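Local coordinates for adherence and virulence protein A (Streptococcus pneumoniae, PDB 6PON) that probably binds fibronectin and contributes to the adherence and virulence of the pneumococcus, at residues B[238-241]-B[242-246]; B[257-260]-B[261-265]. All coordinates share one frame; numbering follows the deposited sequence.

Contact 1. Residues B[238-241]-B[242-246]; sequences SFSP and VPFAN
From S240 to F244 the backbone leaves strand 239-240, bends at P241, whose phi/psi of -90/-13° breaks the extended path, and runs on extended through V242 and P243, which brings F244 back beneath S240. The serine side chain ties the bend together from both of its atoms. Its OG, set between the backbone N and the carbonyl carbon (chi1 57°), turns inward and donates a short hydrogen bond of 2.5 Å to V242 O, two residues on, reaching it from a direction tilted out of the carbonyl plane. The same OG accepts a hydrogen bond from a water at 2.9 Å, and that water in turn accepts from F244 N at 3.0 Å. One hydroxyl therefore holds both a carbonyl directly and an amide through solvent. S240 CB does the apolar work: it stands 3.3 Å from the centroid of the F244 ring, almost exactly on the ring normal, a CH-pi contact over the middle of one face. P241 adds a more slanting touch, CD to F244 CZ at 4.1 Å, while P241 itself packs on F6 of the second subunit. S240 is also paired through its backbone with C233. The bend is the start of the connection in a small three-stranded antiparallel sheet that links one outer strand, 239-240, to the other, 247-248, with strand 233-235 in the middle.

Contact 2. Residues B[257-260]-B[261-265]; sequences DLLD and TYYKN
Residues D257 to Y263 touch as neighbouring turns of one short alpha-helix, 255-263, which lies near the modelled C-terminus and packs against the small three-stranded sheet. Three i to i+4 backbone hydrogen bonds, T261 N to D257 O, Y262 N to L258 O and Y263 N to L259 O, define the helix here; the last, at 2.9 Å, comes in nearly head-on to the carbonyl. L259 and Y263 run next to each other in the same direction, with L259 CD2 3.9 Å from Y263 CE2. Y262 CD2 lies 3.4 Å above the plane of the Y263 ring, over its centre, and the Y262 hydroxyl bonds to T237 O. D260 reaches the second subunit, where T62, Q60 and Q63 hold its carboxylate, and Y263 makes a cation-pi contact with R58 of that subunit. T261 shows how a helical threonine can use the carbonyl one turn back: with OG1 anti to its own carbonyl carbon (chi1 -60°), the hydroxyl donates to D257 O at 2.8 Å, so that this oxygen accepts from both OG1 and N of T261.

How the contacts relate
Along the chain the two contacts come in series, the strand and bend of contact 1 first and helix 255-263 of contact 2 after strand 247-248; their centres lie 14 Å apart, both far from the centre of this elongated chain. They meet through F239, whose ring turns edge-to-face to Y262 and also packs on L259, with its CE1 3.7 Å from L259 CD2, while L258 CD2 lies near S240 O. The small sheet and the helix thus form one compact unit at the distal end of the chain. Both contacts also reach the second subunit, where F7 packs on F239 and L258, making this unit part of the dimer interface.

Contact 1. Residues B[238-241]-B[242-246]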
ATOM      1  N   SER B 238      -5.026  12.440 -21.949  1.00 28.38           N
ATOM      2  CA  SER B 238      -4.195  13.458 -21.324  1.00 25.34           C
ATOM      3  C   SER B 238      -2.745  13.005 -21.220  1.00 21.93           C
ATOM      4  O   SER B 238      -2.183  12.444 -22.168  1.00 22.23           O
ATOM      5  CB  SER B 238      -4.752  13.799 -19.939  1.00 22.14           C
ATOM      6  OG  SER B 238      -4.179  14.989 -19.432  1.00 15.95           O
ATOM      7  N   PHE B 239      -2.131  13.228 -20.064  1.00 21.58           N
ATOM      8  CA  PHE B 239      -0.714  12.938 -19.939  1.00 21.71           C
ATOM      9  C   PHE B 239      -0.345  13.004 -18.473  1.00 20.01           C
ATOM     10  O   PHE B 239      -1.026  13.645 -17.670  1.00 17.38           O
ATOM     11  CB  PHE B 239       0.124  13.928 -20.748  1.00 20.37           C
ATOM     12  CG  PHE B 239      -0.223  15.354 -20.468  1.00 19.06           C
ATOM     13  CD1 PHE B 239       0.302  16.003 -19.357  1.00 19.53           C
ATOM     14  CD2 PHE B 239      -1.081  16.045 -21.300  1.00 18.09           C
ATOM     15  CE1 PHE B 239      -0.023  17.316 -19.088  1.00 17.61           C
ATOM     16  CE2 PHE B 239      -1.417  17.360 -21.030  1.00 21.91           C
ATOM     17  CZ  PHE B 239      -0.892  17.991 -19.921  1.00 20.04           C
ATOM     18  N   SER B 240       0.759  12.369 -18.137  1.00 17.29           N
ATOM     19  CA  SER B 240       1.143  12.236 -16.748  1.00 16.39           C
ATOM     20  C   SER B 240       2.653  12.330 -16.664  1.00 16.82           C
ATOM     21  O   SER B 240       3.350  12.101 -17.659  1.00 17.25           O
ATOM     22  CB  SER B 240       0.629  10.912 -16.157  1.00 20.51           C
ATOM     23  OG  SER B 240       1.086   9.766 -16.865  1.00 18.80           O
ATOM     24  N   PRO B 241       3.188  12.702 -15.498  1.00 16.14           N
ATOM     25  CA  PRO B 241       4.642  12.832 -15.339  1.00 18.12           C
ATOM     26  C   PRO B 241       5.294  11.547 -14.887  1.00 19.62           C
ATOM     27  O   PRO B 241       6.526  11.460 -14.871  1.00 22.06           O
ATOM     28  CB  PRO B 241       4.764  13.895 -14.256  1.00 16.74           C
ATOM     29  CG  PRO B 241       3.571  13.577 -13.349  1.00 18.23           C
ATOM     30  CD  PRO B 241       2.466  13.080 -14.267  1.00 17.58           C
ATOM     31  N   VAL B 242       4.480  10.601 -14.441  1.00 19.58           N
ATOM     32  CA  VAL B 242       4.843   9.205 -14.236  1.00 20.14           C
ATOM     33  C   VAL B 242       3.710   8.379 -14.819  1.00 21.67           C
ATOM     34  O   VAL B 242       2.618   8.906 -15.079  1.00 19.44           O
ATOM     35  CB  VAL B 242       5.056   8.871 -12.738  1.00 21.05           C
ATOM     36  CG1 VAL B 242       6.133   9.755 -12.124  1.00 19.19           C
ATOM     37  CG2 VAL B 242       3.760   8.999 -11.946  1.00 17.09           C
ATOM     38  N   PRO B 243       3.940   7.103 -15.090  1.00 24.04           N
ATOM     39  CA  PRO B 243       2.875   6.311 -15.727  1.00 22.68           C
ATOM     40  C   PRO B 243       1.664   6.156 -14.812  1.00 24.06           C
ATOM     41  O   PRO B 243       1.788   5.871 -13.614  1.00 20.12           O
ATOM     42  CB  PRO B 243       3.551   4.968 -16.026  1.00 22.84           C
ATOM     43  CG  PRO B 243       4.753   4.928 -15.084  1.00 28.29           C
ATOM     44  CD  PRO B 243       5.207   6.356 -14.982  1.00 20.65           C
ATOM     45  N   PHE B 244       0.486   6.390 -15.388  1.00 28.17           N
ATOM     46  CA  PHE B 244      -0.796   6.177 -14.730  1.00 25.24           C
ATOM     47  C   PHE B 244      -1.414   4.868 -15.227  1.00 28.10           C
ATOM     48  O   PHE B 244      -0.954   4.263 -16.194  1.00 32.17           O
ATOM     49  CB  PHE B 244      -1.744   7.356 -14.997  1.00 21.91           C
ATOM     50  CG  PHE B 244      -1.405   8.610 -14.242  1.00 16.57           C
ATOM     51  CD1 PHE B 244      -0.282   8.683 -13.439  1.00 15.98           C
ATOM     52  CD2 PHE B 244      -2.238   9.727 -14.339  1.00 16.75           C
ATOM     53  CE1 PHE B 244       0.030   9.861 -12.756  1.00 18.72           C
ATOM     54  CE2 PHE B 244      -1.961  10.903 -13.657  1.00 15.93           C
ATOM     55  CZ  PHE B 244      -0.817  10.988 -12.863  1.00 15.70           C
ATOM     56  N   ALA B 245      -2.491   4.439 -14.567  1.00 30.32           N
ATOM     57  CA  ALA B 245      -3.080   3.144 -14.907  1.00 26.61           C
ATOM     58  C   ALA B 245      -3.642   3.107 -16.331  1.00 33.56           C
ATOM     59  O   ALA B 245      -3.660   2.036 -16.953  1.00 31.84           O
ATOM     60  CB  ALA B 245      -4.169   2.787 -13.906  1.00 20.80           C
ATOM     61  N   ASN B 246      -4.108   4.233 -16.867  1.00 32.24           N
ATOM     62  CA  ASN B 246      -4.649   4.236 -18.233  1.00 35.67           C
ATOM     63  C   ASN B 246      -3.657   4.851 -19.224  1.00 35.14           C
ATOM     64  O   ASN B 246      -4.002   5.659 -20.090  1.00 33.50           O
ATOM     65  CB  ASN B 246      -6.010   4.937 -18.281  1.00 34.05           C
ATOM     66  CG  ASN B 246      -5.930   6.438 -17.984  1.00 42.21           C
ATOM     67  OD1 ASN B 246      -4.954   6.927 -17.397  1.00 36.97           O
ATOM     68  ND2 ASN B 246      -6.966   7.177 -18.398  1.00 39.66           N
TER
HETATM   69  O   HOH W   1       0.268   7.375 -18.206  1.00 25.70           O

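Contact 2. Residues B[257-260]-B[261-265]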
ATOM      1  N   ASP B 257       9.122  16.780 -24.790  1.00 20.46           N
ATOM      2  CA  ASP B 257       8.713  15.937 -25.905  1.00 18.82           C
ATOM      3  C   ASP B 257       7.289  15.435 -25.718  1.00 20.24           C
ATOM      4  O   ASP B 257       6.526  15.329 -26.686  1.00 17.57           O
ATOM      5  CB  ASP B 257       9.659  14.740 -26.044  1.00 26.61           C
ATOM      6  CG  ASP B 257      11.077  15.126 -26.441  1.00 37.17           C
ATOM      7  OD1 ASP B 257      11.411  16.335 -26.519  1.00 44.15           O
ATOM      8  OD2 ASP B 257      11.871  14.187 -26.658  1.00 42.84           O
ATOM      9  N   LEU B 258       6.928  15.079 -24.483  1.00 19.73           N
ATOM     10  CA  LEU B 258       5.564  14.625 -24.208  1.00 19.40           C
ATOM     11  C   LEU B 258       4.545  15.713 -24.560  1.00 19.26           C
ATOM     12  O   LEU B 258       3.560  15.463 -25.269  1.00 15.72           O
ATOM     13  CB  LEU B 258       5.445  14.200 -22.735  1.00 15.74           C
ATOM     14  CG  LEU B 258       4.033  14.040 -22.159  1.00 18.48           C
ATOM     15  CD1 LEU B 258       3.309  12.917 -22.860  1.00 21.09           C
ATOM     16  CD2 LEU B 258       4.044  13.772 -20.646  1.00 19.84           C
ATOM     17  N   LEU B 259       4.793  16.944 -24.105  1.00 16.79           N
ATOM     18  CA  LEU B 259       3.834  18.025 -24.312  1.00 15.30           C
ATOM     19  C   LEU B 259       3.845  18.546 -25.754  1.00 14.91           C
ATOM     20  O   LEU B 259       2.779  18.810 -26.315  1.00 12.96           O
ATOM     21  CB  LEU B 259       4.122  19.140 -23.310  1.00 14.04           C
ATOM     22  CG  LEU B 259       3.811  18.740 -21.871  1.00 13.99           C
ATOM     23  CD1 LEU B 259       4.098  19.877 -20.928  1.00 14.62           C
ATOM     24  CD2 LEU B 259       2.347  18.302 -21.750  1.00 17.58           C
ATOM     25  N   ASP B 260       5.025  18.670 -26.379  1.00 14.34           N
ATOM     26  CA  ASP B 260       5.079  19.006 -27.809  1.00 20.67           C
ATOM     27  C   ASP B 260       4.192  18.065 -28.610  1.00 21.88           C
ATOM     28  O   ASP B 260       3.428  18.496 -29.482  1.00 18.58           O
ATOM     29  CB  ASP B 260       6.517  18.934 -28.352  1.00 17.34           C
ATOM     30  CG  ASP B 260       7.384  20.130 -27.942  1.00 21.98           C
ATOM     31  OD1 ASP B 260       6.859  21.083 -27.319  1.00 21.03           O
ATOM     32  OD2 ASP B 260       8.596  20.124 -28.254  1.00 23.56           O
ATOM     33  N   THR B 261       4.256  16.769 -28.283  1.00 16.78           N
ATOM     34  CA  THR B 261       3.481  15.765 -28.996  1.00 16.77           C
ATOM     35  C   THR B 261       2.001  15.870 -28.657  1.00 22.54           C
ATOM     36  O   THR B 261       1.144  15.786 -29.546  1.00 17.66           O
ATOM     37  CB  THR B 261       4.019  14.372 -28.653  1.00 19.77           C
ATOM     38  OG1 THR B 261       5.393  14.283 -29.042  1.00 19.42           O
ATOM     39  CG2 THR B 261       3.201  13.282 -29.340  1.00 13.78           C
ATOM     40  N   TYR B 262       1.675  16.042 -27.376  1.00 20.09           N
ATOM     41  CA  TYR B 262       0.270  16.145 -27.010  1.00 17.59           C
ATOM     42  C   TYR B 262      -0.399  17.337 -27.687  1.00 17.99           C
ATOM     43  O   TYR B 262      -1.536  17.229 -28.156  1.00 18.44           O
ATOM     44  CB  TYR B 262       0.130  16.246 -25.501  1.00 16.43           C
ATOM     45  CG  TYR B 262      -1.284  16.356 -25.050  1.00 16.38           C
ATOM     46  CD1 TYR B 262      -2.089  15.228 -24.976  1.00 16.26           C
ATOM     47  CD2 TYR B 262      -1.828  17.590 -24.692  1.00 21.37           C
ATOM     48  CE1 TYR B 262      -3.399  15.304 -24.561  1.00 19.99           C
ATOM     49  CE2 TYR B 262      -3.161  17.686 -24.275  1.00 20.87           C
ATOM     50  CZ  TYR B 262      -3.935  16.529 -24.212  1.00 20.88           C
ATOM     51  OH  TYR B 262      -5.236  16.581 -23.787  1.00 24.35           O
ATOM     52  N   TYR B 263       0.280  18.480 -27.746  1.00 19.20           N
ATOM     53  CA  TYR B 263      -0.361  19.724 -28.165  1.00 19.88           C
ATOM     54  C   TYR B 263      -0.162  20.036 -29.636  1.00 20.74           C
ATOM     55  O   TYR B 263      -0.686  21.053 -30.104  1.00 20.72           O
ATOM     56  CB  TYR B 263       0.148  20.907 -27.317  1.00 15.80           C
ATOM     57  CG  TYR B 263      -0.462  20.930 -25.938  1.00 17.11           C
ATOM     58  CD1 TYR B 263      -1.805  21.227 -25.759  1.00 16.96           C
ATOM     59  CD2 TYR B 263       0.290  20.636 -24.826  1.00 14.50           C
ATOM     60  CE1 TYR B 263      -2.370  21.242 -24.509  1.00 18.66           C
ATOM     61  CE2 TYR B 263      -0.275  20.618 -23.578  1.00 20.05           C
ATOM     62  CZ  TYR B 263      -1.605  20.932 -23.418  1.00 19.35           C
ATOM     63  OH  TYR B 263      -2.163  20.916 -22.154  1.00 24.38           O
ATOM     64  N   LYS B 264       0.563  19.180 -30.365  1.00 20.41           N
ATOM     65  CA  LYS B 264       1.060  19.528 -31.693  1.00 23.84           C
ATOM     66  C   LYS B 264      -0.062  20.007 -32.611  1.00 30.51           C
ATOM     67  O   LYS B 264      -0.010  21.110 -33.169  1.00 32.63           O
ATOM     68  CB  LYS B 264       1.780  18.329 -32.313  1.00 26.19           C
ATOM     69  CG  LYS B 264       2.582  18.708 -33.553  1.00 30.93           C
ATOM     70  CD  LYS B 264       2.523  17.650 -34.631  1.00 37.38           C
ATOM     71  CE  LYS B 264       3.727  16.730 -34.580  1.00 43.23           C
ATOM     72  NZ  LYS B 264       3.943  15.994 -35.874  1.00 48.91           N
ATOM     73  N   ASN B 265      -1.090  19.196 -32.784  1.00 24.47           N
ATOM     74  CA  ASN B 265      -2.143  19.554 -33.723  1.00 36.91           C
ATOM     75  C   ASN B 265      -3.418  19.969 -33.005  1.00 33.51           C
ATOM     76  O   ASN B 265      -4.518  19.802 -33.528  1.00 35.39           O
ATOM     77  CB  ASN B 265      -2.417  18.398 -34.685  1.00 43.32           C
ATOM     78  CG  ASN B 265      -1.144  17.695 -35.124  1.00 43.71           C
ATOM     79  OD1 ASN B 265      -0.668  16.787 -34.442  1.00 44.70           O
ATOM     80  ND2 ASN B 265      -0.571  18.131 -36.252  1.00 43.30           N
TER